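Local coordinates for alpha-galactosidase (Umbelopsis vinacea, PDB 3A5V), which hydrolyses terminal alpha-linked galactose residues from galactosides as a tetrameric glycoside hydrolase of family 27, at residues P78-D81 and D82-L86; A115-W118 and A119-I123; V256-T259 and I260-L264. All blocks are in the same frame, centred on the assembly; numbering follows the deposited sequence.

Interaction 1 (P78-D81 and D82-L86); sequences PLVD and DIHNL
Val80 turns CG1 anti to its backbone nitrogen (chi1 168°), while His84 holds its ring carbon CG beside its own (chi1 -71°); together these torsions bring a methyl group and an imidazole face together across one turn of a helix. The pair belongs to helix 76-85, the crossover helix of a beta-alpha-beta unit in the (beta/alpha)8 barrel, and is a compact i to i+4 CH-pi contact. Val80 CG1 sits 3.7 Å from the centroid of the His84 ring, displaced toward the rim, and comes nearest at CE1 of that ring, 3.3 Å away. In the backbone of the same turn, His84 N donates to Val80 O at 2.8 Å in an almost straight bond. The imidazole is held at two nitrogens: NE2 is hydrogen-bonded to Asp124, ND1 is hydrogen-bonded to a water in the ring plane, and this water donates to Asp81 OD1, which would fix the rotation of the ring. One residue back along the helix, Leu79 and Ile83 form a looser apolar contact, CG of the first 4.1 Å from CD1 of the second, and Leu79 also packs on Ile28 of helix 25-38. On the more exposed flank Asp82 makes a salt bridge with Arg74 through OD2. Its other carboxylate oxygen, OD1, accepts a hydrogen bond from a second water, which also donates to Pro78 O at 2.9 Å.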
ATOM      1  N   PRO A  78     -25.176  39.170  -9.078  1.00 17.31           N
ATOM      2  CA  PRO A  78     -26.394  39.725  -8.474  1.00 16.88           C
ATOM      3  C   PRO A  78     -27.115  38.760  -7.528  1.00 16.05           C
ATOM      4  O   PRO A  78     -27.760  39.207  -6.583  1.00 15.44           O
ATOM      5  CB  PRO A  78     -27.277  40.039  -9.694  1.00 17.11           C
ATOM      6  CG  PRO A  78     -26.295  40.256 -10.819  1.00 18.45           C
ATOM      7  CD  PRO A  78     -25.284  39.143 -10.549  1.00 17.55           C
ATOM      8  N   LEU A  79     -27.030  37.455  -7.800  1.00 15.14           N
ATOM      9  CA  LEU A  79     -27.523  36.445  -6.867  1.00 15.10           C
ATOM     10  C   LEU A  79     -26.735  36.462  -5.543  1.00 14.39           C
ATOM     11  O   LEU A  79     -27.325  36.382  -4.462  1.00 14.44           O
ATOM     12  CB  LEU A  79     -27.502  35.031  -7.512  1.00 14.46           C
ATOM     13  CG  LEU A  79     -27.877  33.854  -6.601  1.00 15.30           C
ATOM     14  CD1 LEU A  79     -29.287  34.026  -5.967  1.00 15.92           C
ATOM     15  CD2 LEU A  79     -27.788  32.520  -7.374  1.00 14.88           C
ATOM     16  N   VAL A  80     -25.411  36.550  -5.630  1.00 14.83           N
ATOM     17  CA  VAL A  80     -24.573  36.641  -4.420  1.00 15.16           C
ATOM     18  C   VAL A  80     -24.930  37.906  -3.614  1.00 15.40           C
ATOM     19  O   VAL A  80     -25.003  37.869  -2.384  1.00 15.60           O
ATOM     20  CB  VAL A  80     -23.071  36.599  -4.758  1.00 14.54           C
ATOM     21  CG1 VAL A  80     -22.226  36.977  -3.560  1.00 14.30           C
ATOM     22  CG2 VAL A  80     -22.684  35.206  -5.296  1.00 14.77           C
ATOM     23  N   ASP A  81     -25.181  39.016  -4.312  1.00 15.80           N
ATOM     24  CA  ASP A  81     -25.635  40.255  -3.642  1.00 16.31           C
ATOM     25  C   ASP A  81     -26.932  40.047  -2.857  1.00 15.73           C
ATOM     26  O   ASP A  81     -27.071  40.544  -1.733  1.00 16.78           O
ATOM     27  CB  ASP A  81     -25.840  41.389  -4.666  1.00 16.62           C
ATOM     28  CG  ASP A  81     -24.531  41.917  -5.254  1.00 17.62           C
ATOM     29  OD1 ASP A  81     -23.425  41.746  -4.674  1.00 17.99           O
ATOM     30  OD2 ASP A  81     -24.630  42.543  -6.318  1.00 21.06           O
ATOM     31  N   ASP A  82     -27.879  39.316  -3.445  1.00 15.68           N
ATOM     32  CA  ASP A  82     -29.148  38.968  -2.775  1.00 15.15           C
ATOM     33  C   ASP A  82     -28.936  38.088  -1.538  1.00 14.99           C
ATOM     34  O   ASP A  82     -29.587  38.275  -0.507  1.00 14.42           O
ATOM     35  CB  ASP A  82     -30.099  38.250  -3.745  1.00 15.38           C
ATOM     36  CG  ASP A  82     -30.686  39.184  -4.801  1.00 17.97           C
ATOM     37  OD1 ASP A  82     -30.691  40.406  -4.577  1.00 20.69           O
ATOM     38  OD2 ASP A  82     -31.129  38.691  -5.861  1.00 18.40           O
ATOM     39  N   ILE A  83     -28.030  37.116  -1.658  1.00 14.38           N
ATOM     40  CA  ILE A  83     -27.613  36.274  -0.526  1.00 14.00           C
ATOM     41  C   ILE A  83     -26.951  37.104   0.589  1.00 13.57           C
ATOM     42  O   ILE A  83     -27.301  36.983   1.773  1.00 12.93           O
ATOM     43  CB  ILE A  83     -26.681  35.111  -1.030  1.00 13.42           C
ATOM     44  CG1 ILE A  83     -27.487  34.146  -1.917  1.00 14.49           C
ATOM     45  CG2 ILE A  83     -26.029  34.376   0.155  1.00 13.52           C
ATOM     46  CD1 ILE A  83     -26.622  33.143  -2.749  1.00 14.27           C
ATOM     47  N   HIS A  84     -25.993  37.948   0.208  1.00 14.56           N
ATOM     48  CA  HIS A  84     -25.378  38.876   1.159  1.00 14.82           C
ATOM     49  C   HIS A  84     -26.411  39.751   1.890  1.00 15.77           C
ATOM     50  O   HIS A  84     -26.306  39.938   3.108  1.00 15.60           O
ATOM     51  CB  HIS A  84     -24.302  39.724   0.483  1.00 15.08           C
ATOM     52  CG  HIS A  84     -23.055  38.957   0.132  1.00 15.73           C
ATOM     53  ND1 HIS A  84     -22.107  39.439  -0.743  1.00 16.43           N
ATOM     54  CD2 HIS A  84     -22.610  37.739   0.536  1.00 15.96           C
ATOM     55  CE1 HIS A  84     -21.116  38.563  -0.843  1.00 18.68           C
ATOM     56  NE2 HIS A  84     -21.397  37.523  -0.077  1.00 16.29           N
ATOM     57  N   ASN A  85     -27.408  40.247   1.158  1.00 16.21           N
ATOM     58  CA  ASN A  85     -28.506  41.053   1.739  1.00 17.89           C
ATOM     59  C   ASN A  85     -29.322  40.324   2.795  1.00 17.65           C
ATOM     60  O   ASN A  85     -29.909  40.945   3.675  1.00 17.48           O
ATOM     61  CB  ASN A  85     -29.440  41.564   0.636  1.00 18.20           C
ATOM     62  CG  ASN A  85     -28.860  42.753  -0.105  1.00 22.57           C
ATOM     63  OD1 ASN A  85     -27.891  43.362   0.350  1.00 25.89           O
ATOM     64  ND2 ASN A  85     -29.446  43.085  -1.261  1.00 25.36           N
ATOM     65  N   LEU A  86     -29.335  38.993   2.721  1.00 16.69           N
ATOM     66  CA  LEU A  86     -30.048  38.197   3.711  1.00 16.46           C
ATOM     67  C   LEU A  86     -29.185  37.939   4.943  1.00 16.41           C
ATOM     68  O   LEU A  86     -29.649  37.314   5.901  1.00 16.40           O
ATOM     69  CB  LEU A  86     -30.503  36.860   3.094  1.00 16.45           C
ATOM     70  CG  LEU A  86     -31.603  36.942   2.043  1.00 16.68           C
ATOM     71  CD1 LEU A  86     -31.635  35.697   1.190  1.00 15.94           C
ATOM     72  CD2 LEU A  86     -32.943  37.134   2.765  1.00 16.96           C
TER
HETATM   73  O   HOH W   1     -29.255  41.652  -6.804  1.00 36.56           O
HETATM   74  O   HOH W   2     -22.736  41.768  -2.108  1.00 20.53           O

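Interaction 2 (A115-W118 and A119-I123); sequences AKTW and AKWGI
Thr117 lays its methyl group over one face of the Trp121 indole, near the C-terminal end of helix 111-121, where a Schellman motif at Gly122 turns the chain toward strand 125-129 of the (beta/alpha)8 barrel. The tight part of the contact is here: Thr117 CG2 lies 3.6 Å from the centroid of the six-membered ring of Trp121 and 3.4 Å from its CZ2, a CH-pi contact. The methyl is anti to the backbone nitrogen of Thr117, and this rotamer also places OG1 where it can bond to Ile113 O, one turn back. Trp118 joins from the next position; its CD1 meets Trp121 CZ3 at 3.7 Å, the two ring planes inclined at 51° in an oblique pair. Trp118 also packs on Met150 of helix 140-156 and on Ile92 of strand 89-95, whereas Trp121 reaches Ile76 and Lys77 of helix 76-85. Replacing Trp121 by an alanine is likely to leave the Thr117 methyl without its aromatic partner and open a gap between Trp118 and helix 76-85. The other flank is loose and faces solvent: Lys116 and Lys120 are exposed, and the extended chain of Lys120 leads away from the preceding turn. At the helix end Gly122 has a phi of 88°, at which a side chain would jam against the preceding carbonyl oxygen. Beyond it Ile123 folds back beside Trp118, CB to CB 3.9 Å, and Ile123 N donates to Trp118 O at 3.0 Å.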
ATOM      1  N   ALA A 115     -10.361  31.749  -9.558  1.00 15.42           N
ATOM      2  CA  ALA A 115     -10.394  32.402  -8.245  1.00 16.19           C
ATOM      3  C   ALA A 115     -10.721  33.895  -8.384  1.00 16.86           C
ATOM      4  O   ALA A 115     -11.493  34.449  -7.594  1.00 16.91           O
ATOM      5  CB  ALA A 115      -9.077  32.221  -7.538  1.00 15.82           C
ATOM      6  N   LYS A 116     -10.114  34.539  -9.382  1.00 17.48           N
ATOM      7  CA  LYS A 116     -10.368  35.953  -9.658  1.00 18.58           C
ATOM      8  C   LYS A 116     -11.849  36.185 -10.002  1.00 17.84           C
ATOM      9  O   LYS A 116     -12.470  37.120  -9.484  1.00 17.83           O
ATOM     10  CB  LYS A 116      -9.447  36.451 -10.780  1.00 19.40           C
ATOM     11  CG  LYS A 116      -9.587  37.928 -11.102  1.00 23.54           C
ATOM     12  CD  LYS A 116      -8.412  38.414 -11.960  1.00 30.45           C
ATOM     13  CE  LYS A 116      -8.578  39.893 -12.350  1.00 34.73           C
ATOM     14  NZ  LYS A 116      -7.853  40.206 -13.625  1.00 37.98           N
ATOM     15  N   THR A 117     -12.408  35.332 -10.856  1.00 16.98           N
ATOM     16  CA  THR A 117     -13.837  35.400 -11.186  1.00 17.23           C
ATOM     17  C   THR A 117     -14.710  35.296  -9.927  1.00 16.65           C
ATOM     18  O   THR A 117     -15.601  36.111  -9.709  1.00 16.17           O
ATOM     19  CB  THR A 117     -14.215  34.299 -12.207  1.00 16.96           C
ATOM     20  OG1 THR A 117     -13.439  34.490 -13.391  1.00 18.29           O
ATOM     21  CG2 THR A 117     -15.709  34.313 -12.570  1.00 16.91           C
ATOM     22  N   TRP A 118     -14.431  34.307  -9.081  1.00 16.05           N
ATOM     23  CA  TRP A 118     -15.261  34.078  -7.900  1.00 15.75           C
ATOM     24  C   TRP A 118     -15.187  35.265  -6.928  1.00 15.88           C
ATOM     25  O   TRP A 118     -16.211  35.697  -6.390  1.00 15.61           O
ATOM     26  CB  TRP A 118     -14.867  32.749  -7.226  1.00 15.26           C
ATOM     27  CG  TRP A 118     -15.023  31.563  -8.165  1.00 14.82           C
ATOM     28  CD1 TRP A 118     -15.947  31.423  -9.166  1.00 15.03           C
ATOM     29  CD2 TRP A 118     -14.224  30.377  -8.189  1.00 14.85           C
ATOM     30  NE1 TRP A 118     -15.782  30.222  -9.803  1.00 16.41           N
ATOM     31  CE2 TRP A 118     -14.728  29.557  -9.226  1.00 14.93           C
ATOM     32  CE3 TRP A 118     -13.120  29.931  -7.441  1.00 13.94           C
ATOM     33  CZ2 TRP A 118     -14.173  28.310  -9.537  1.00 14.75           C
ATOM     34  CZ3 TRP A 118     -12.560  28.679  -7.757  1.00 13.93           C
ATOM     35  CH2 TRP A 118     -13.087  27.896  -8.800  1.00 14.05           C
ATOM     36  N   ALA A 119     -13.982  35.812  -6.749  1.00 16.18           N
ATOM     37  CA  ALA A 119     -13.785  36.996  -5.890  1.00 16.98           C
ATOM     38  C   ALA A 119     -14.588  38.209  -6.400  1.00 17.64           C
ATOM     39  O   ALA A 119     -15.216  38.922  -5.618  1.00 17.65           O
ATOM     40  CB  ALA A 119     -12.313  37.335  -5.774  1.00 15.97           C
ATOM     41  N   LYS A 120     -14.582  38.404  -7.715  1.00 18.58           N
ATOM     42  CA  LYS A 120     -15.354  39.465  -8.371  1.00 19.92           C
ATOM     43  C   LYS A 120     -16.852  39.285  -8.115  1.00 19.06           C
ATOM     44  O   LYS A 120     -17.586  40.257  -7.893  1.00 17.98           O
ATOM     45  CB  LYS A 120     -15.058  39.455  -9.878  1.00 19.42           C
ATOM     46  CG  LYS A 120     -15.929  40.380 -10.731  1.00 22.13           C
ATOM     47  CD  LYS A 120     -15.684  40.117 -12.231  1.00 23.47           C
ATOM     48  CE  LYS A 120     -16.352  41.168 -13.114  1.00 30.53           C
ATOM     49  NZ  LYS A 120     -15.912  41.033 -14.552  1.00 32.86           N
ATOM     50  N   TRP A 121     -17.300  38.030  -8.128  1.00 18.19           N
ATOM     51  CA  TRP A 121     -18.692  37.722  -7.854  1.00 17.25           C
ATOM     52  C   TRP A 121     -19.098  37.904  -6.395  1.00 16.75           C
ATOM     53  O   TRP A 121     -20.292  37.933  -6.095  1.00 17.01           O
ATOM     54  CB  TRP A 121     -19.032  36.296  -8.288  1.00 17.57           C
ATOM     55  CG  TRP A 121     -19.024  36.049  -9.771  1.00 17.23           C
ATOM     56  CD1 TRP A 121     -19.022  36.986 -10.776  1.00 18.14           C
ATOM     57  CD2 TRP A 121     -19.037  34.770 -10.411  1.00 17.62           C
ATOM     58  NE1 TRP A 121     -19.026  36.354 -12.006  1.00 17.81           N
ATOM     59  CE2 TRP A 121     -19.046  34.996 -11.807  1.00 18.35           C
ATOM     60  CE3 TRP A 121     -19.043  33.447  -9.937  1.00 19.53           C
ATOM     61  CZ2 TRP A 121     -19.064  33.945 -12.737  1.00 18.31           C
ATOM     62  CZ3 TRP A 121     -19.066  32.402 -10.865  1.00 18.02           C
ATOM     63  CH2 TRP A 121     -19.075  32.664 -12.247  1.00 17.62           C
ATOM     64  N   GLY A 122     -18.119  38.016  -5.498  1.00 16.18           N
ATOM     65  CA  GLY A 122     -18.390  38.097  -4.057  1.00 15.39           C
ATOM     66  C   GLY A 122     -18.472  36.752  -3.328  1.00 14.94           C
ATOM     67  O   GLY A 122     -19.012  36.668  -2.229  1.00 14.82           O
ATOM     68  N   ILE A 123     -17.962  35.693  -3.954  1.00 14.62           N
ATOM     69  CA  ILE A 123     -17.972  34.332  -3.361  1.00 13.83           C
ATOM     70  C   ILE A 123     -17.145  34.332  -2.067  1.00 13.70           C
ATOM     71  O   ILE A 123     -16.111  35.008  -1.985  1.00 14.32           O
ATOM     72  CB  ILE A 123     -17.434  33.286  -4.401  1.00 14.30           C
ATOM     73  CG1 ILE A 123     -18.390  33.155  -5.596  1.00 12.64           C
ATOM     74  CG2 ILE A 123     -17.130  31.901  -3.760  1.00 13.18           C
ATOM     75  CD1 ILE A 123     -19.796  32.587  -5.267  1.00 13.18           C
TER

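Interaction 3 (V256-T259 and I260-L264); sequences VHYT and IWAAL
Tyr258 O receives the amide of Ala262 at 2.8 Å, and one residue further on Thr259 O takes the amide of Ala263 at 2.8 Å; with the bond from Trp261 N to His257 O, 3.1 Å long, these are successive i to i+4 bonds of helix 251-263, a buried helix in the (beta/alpha)8 domain. The polar ends of the side chains are tied to other parts of the chain. NE2 of His257 is hydrogen-bonded to the backbone nitrogen of Glu243 and NE1 of Trp261 to Asp240 O, holding both rings from the same loop region. Thr259 OG1 bonds to Arg255 O and to Trp364 NE1, the latter in the C-terminal domain.

Around this polar frame the packing is led by a T-shaped pair. The His257 imidazole turns its edge to the face of the Trp261 six-membered ring, the planes at 80° and the centroids 4.3 Å apart. With CG of His257 anti to the backbone nitrogen (chi1 169°), the ring swings toward its partner, and ND1 stands over the centre of the six-membered ring of Trp261. Farther out, Val256 and Ile260 press against Leu328 of strand 322-329, so that this side of the helix abuts the beta sandwich. Trp261 rests on Ile220 and Ile221 of helix 217-227. Toward helix 288-294, Tyr258 CE1 approaches Ala262 CB obliquely at 4.3 Å, a light contact beside Val290.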
ATOM      1  N   VAL A 256     -27.996   9.988  15.512  1.00 11.15           N
ATOM      2  CA  VAL A 256     -26.633   9.473  15.624  1.00 10.32           C
ATOM      3  C   VAL A 256     -25.689  10.185  14.661  1.00 10.08           C
ATOM      4  O   VAL A 256     -24.618  10.656  15.040  1.00 10.53           O
ATOM      5  CB  VAL A 256     -26.599   7.933  15.390  1.00 10.77           C
ATOM      6  CG1 VAL A 256     -25.128   7.389  15.418  1.00 10.45           C
ATOM      7  CG2 VAL A 256     -27.393   7.281  16.438  1.00  5.20           C
ATOM      8  N   HIS A 257     -26.118  10.247  13.412  1.00  9.74           N
ATOM      9  CA  HIS A 257     -25.418  10.903  12.318  1.00 10.34           C
ATOM     10  C   HIS A 257     -25.081  12.351  12.704  1.00  9.95           C
ATOM     11  O   HIS A 257     -23.904  12.733  12.730  1.00  9.59           O
ATOM     12  CB  HIS A 257     -26.343  10.760  11.088  1.00 10.47           C
ATOM     13  CG  HIS A 257     -25.968  11.573   9.881  1.00 11.67           C
ATOM     14  ND1 HIS A 257     -24.678  11.696   9.414  1.00 11.67           N
ATOM     15  CD2 HIS A 257     -26.758  12.221   8.987  1.00 11.36           C
ATOM     16  CE1 HIS A 257     -24.683  12.419   8.306  1.00 13.98           C
ATOM     17  NE2 HIS A 257     -25.935  12.741   8.021  1.00 13.35           N
ATOM     18  N   TYR A 258     -26.095  13.121  13.099  1.00  9.55           N
ATOM     19  CA  TYR A 258     -25.870  14.523  13.471  1.00 10.18           C
ATOM     20  C   TYR A 258     -24.939  14.660  14.691  1.00 10.02           C
ATOM     21  O   TYR A 258     -24.035  15.503  14.713  1.00  9.88           O
ATOM     22  CB  TYR A 258     -27.221  15.219  13.731  1.00 10.55           C
ATOM     23  CG  TYR A 258     -27.114  16.725  13.836  1.00 11.34           C
ATOM     24  CD1 TYR A 258     -26.763  17.327  15.047  1.00 10.09           C
ATOM     25  CD2 TYR A 258     -27.341  17.541  12.726  1.00  9.81           C
ATOM     26  CE1 TYR A 258     -26.632  18.701  15.167  1.00 11.49           C
ATOM     27  CE2 TYR A 258     -27.226  18.945  12.833  1.00 12.11           C
ATOM     28  CZ  TYR A 258     -26.867  19.508  14.066  1.00 12.75           C
ATOM     29  OH  TYR A 258     -26.758  20.881  14.217  1.00 12.68           O
ATOM     30  N   THR A 259     -25.189  13.851  15.714  1.00 10.35           N
ATOM     31  CA  THR A 259     -24.396  13.888  16.961  1.00 10.57           C
ATOM     32  C   THR A 259     -22.899  13.684  16.712  1.00 10.63           C
ATOM     33  O   THR A 259     -22.062  14.432  17.237  1.00 11.09           O
ATOM     34  CB  THR A 259     -24.884  12.792  17.946  1.00 10.99           C
ATOM     35  OG1 THR A 259     -26.266  13.026  18.293  1.00 12.08           O
ATOM     36  CG2 THR A 259     -23.998  12.746  19.220  1.00 11.24           C
ATOM     37  N   ILE A 260     -22.563  12.648  15.944  1.00  9.89           N
ATOM     38  CA  ILE A 260     -21.168  12.313  15.706  1.00  9.96           C
ATOM     39  C   ILE A 260     -20.499  13.363  14.815  1.00  9.74           C
ATOM     40  O   ILE A 260     -19.390  13.775  15.103  1.00  9.16           O
ATOM     41  CB  ILE A 260     -20.982  10.858  15.144  1.00  9.76           C
ATOM     42  CG1 ILE A 260     -21.519   9.802  16.144  1.00 10.21           C
ATOM     43  CG2 ILE A 260     -19.507  10.566  14.807  1.00  9.78           C
ATOM     44  CD1 ILE A 260     -20.797   9.782  17.524  1.00 11.68           C
ATOM     45  N   TRP A 261     -21.175  13.797  13.749  1.00  9.46           N
ATOM     46  CA  TRP A 261     -20.659  14.902  12.917  1.00  9.97           C
ATOM     47  C   TRP A 261     -20.409  16.148  13.793  1.00 10.02           C
ATOM     48  O   TRP A 261     -19.362  16.800  13.694  1.00 10.66           O
ATOM     49  CB  TRP A 261     -21.680  15.251  11.831  1.00  9.51           C
ATOM     50  CG  TRP A 261     -21.549  14.491  10.492  1.00 10.42           C
ATOM     51  CD1 TRP A 261     -21.504  15.072   9.255  1.00 11.39           C
ATOM     52  CD2 TRP A 261     -21.475  13.062  10.261  1.00 10.75           C
ATOM     53  NE1 TRP A 261     -21.408  14.119   8.279  1.00 10.75           N
ATOM     54  CE2 TRP A 261     -21.389  12.876   8.857  1.00 11.21           C
ATOM     55  CE3 TRP A 261     -21.461  11.926  11.098  1.00 11.13           C
ATOM     56  CZ2 TRP A 261     -21.283  11.596   8.259  1.00  9.85           C
ATOM     57  CZ3 TRP A 261     -21.356  10.643  10.502  1.00 10.70           C
ATOM     58  CH2 TRP A 261     -21.268  10.497   9.091  1.00 10.43           C
ATOM     59  N   ALA A 262     -21.367  16.476  14.654  1.00  9.49           N
ATOM     60  CA  ALA A 262     -21.207  17.649  15.526  1.00  9.73           C
ATOM     61  C   ALA A 262     -20.015  17.470  16.492  1.00  9.61           C
ATOM     62  O   ALA A 262     -19.153  18.337  16.607  1.00 10.53           O
ATOM     63  CB  ALA A 262     -22.513  17.909  16.315  1.00  9.76           C
ATOM     64  N   ALA A 263     -19.969  16.339  17.183  1.00  9.44           N
ATOM     65  CA  ALA A 263     -18.936  16.116  18.225  1.00  9.87           C
ATOM     66  C   ALA A 263     -17.523  15.879  17.690  1.00  9.63           C
ATOM     67  O   ALA A 263     -16.546  16.078  18.409  1.00  9.84           O
ATOM     68  CB  ALA A 263     -19.364  14.938  19.165  1.00  9.16           C
ATOM     69  N   LEU A 264     -17.411  15.435  16.440  1.00  9.63           N
ATOM     70  CA  LEU A 264     -16.115  15.282  15.803  1.00  9.79           C
ATOM     71  C   LEU A 264     -15.655  16.563  15.085  1.00  9.80           C
ATOM     72  O   LEU A 264     -14.614  16.566  14.423  1.00  9.76           O
ATOM     73  CB  LEU A 264     -16.078  14.039  14.867  1.00  9.41           C
ATOM     74  CG  LEU A 264     -15.587  12.749  15.574  1.00  9.93           C
ATOM     75  CD1 LEU A 264     -16.380  12.437  16.881  1.00  9.67           C
ATOM     76  CD2 LEU A 264     -15.665  11.522  14.624  1.00 10.24           C
TER

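Overall arrangement
From the N terminus the three contacts follow in series, none nesting in or crossing another; each is local to the turns of a single helix and closes no longer loop. Interaction 1 lies on helix 76-85, between strands 47-49 and 89-95; interaction 2 lies on helix 111-121, between strands 89-95 and 125-129. The two crossover helices pack together, the centres of interactions 1 and 2 lying about 14 Å apart: Val80 CG2 meets Ile123 CD1 at 3.9 Å, and His84 CE1 approaches Gly122 O at 3.2 Å. Interaction 3, on helix 251-263 ahead of strand 268-270, stands apart, its centre about 31 Å from that of interaction 1. It joins the barrel to the C-terminal beta sandwich, whereas the first two bind neighbouring helices within the barrel.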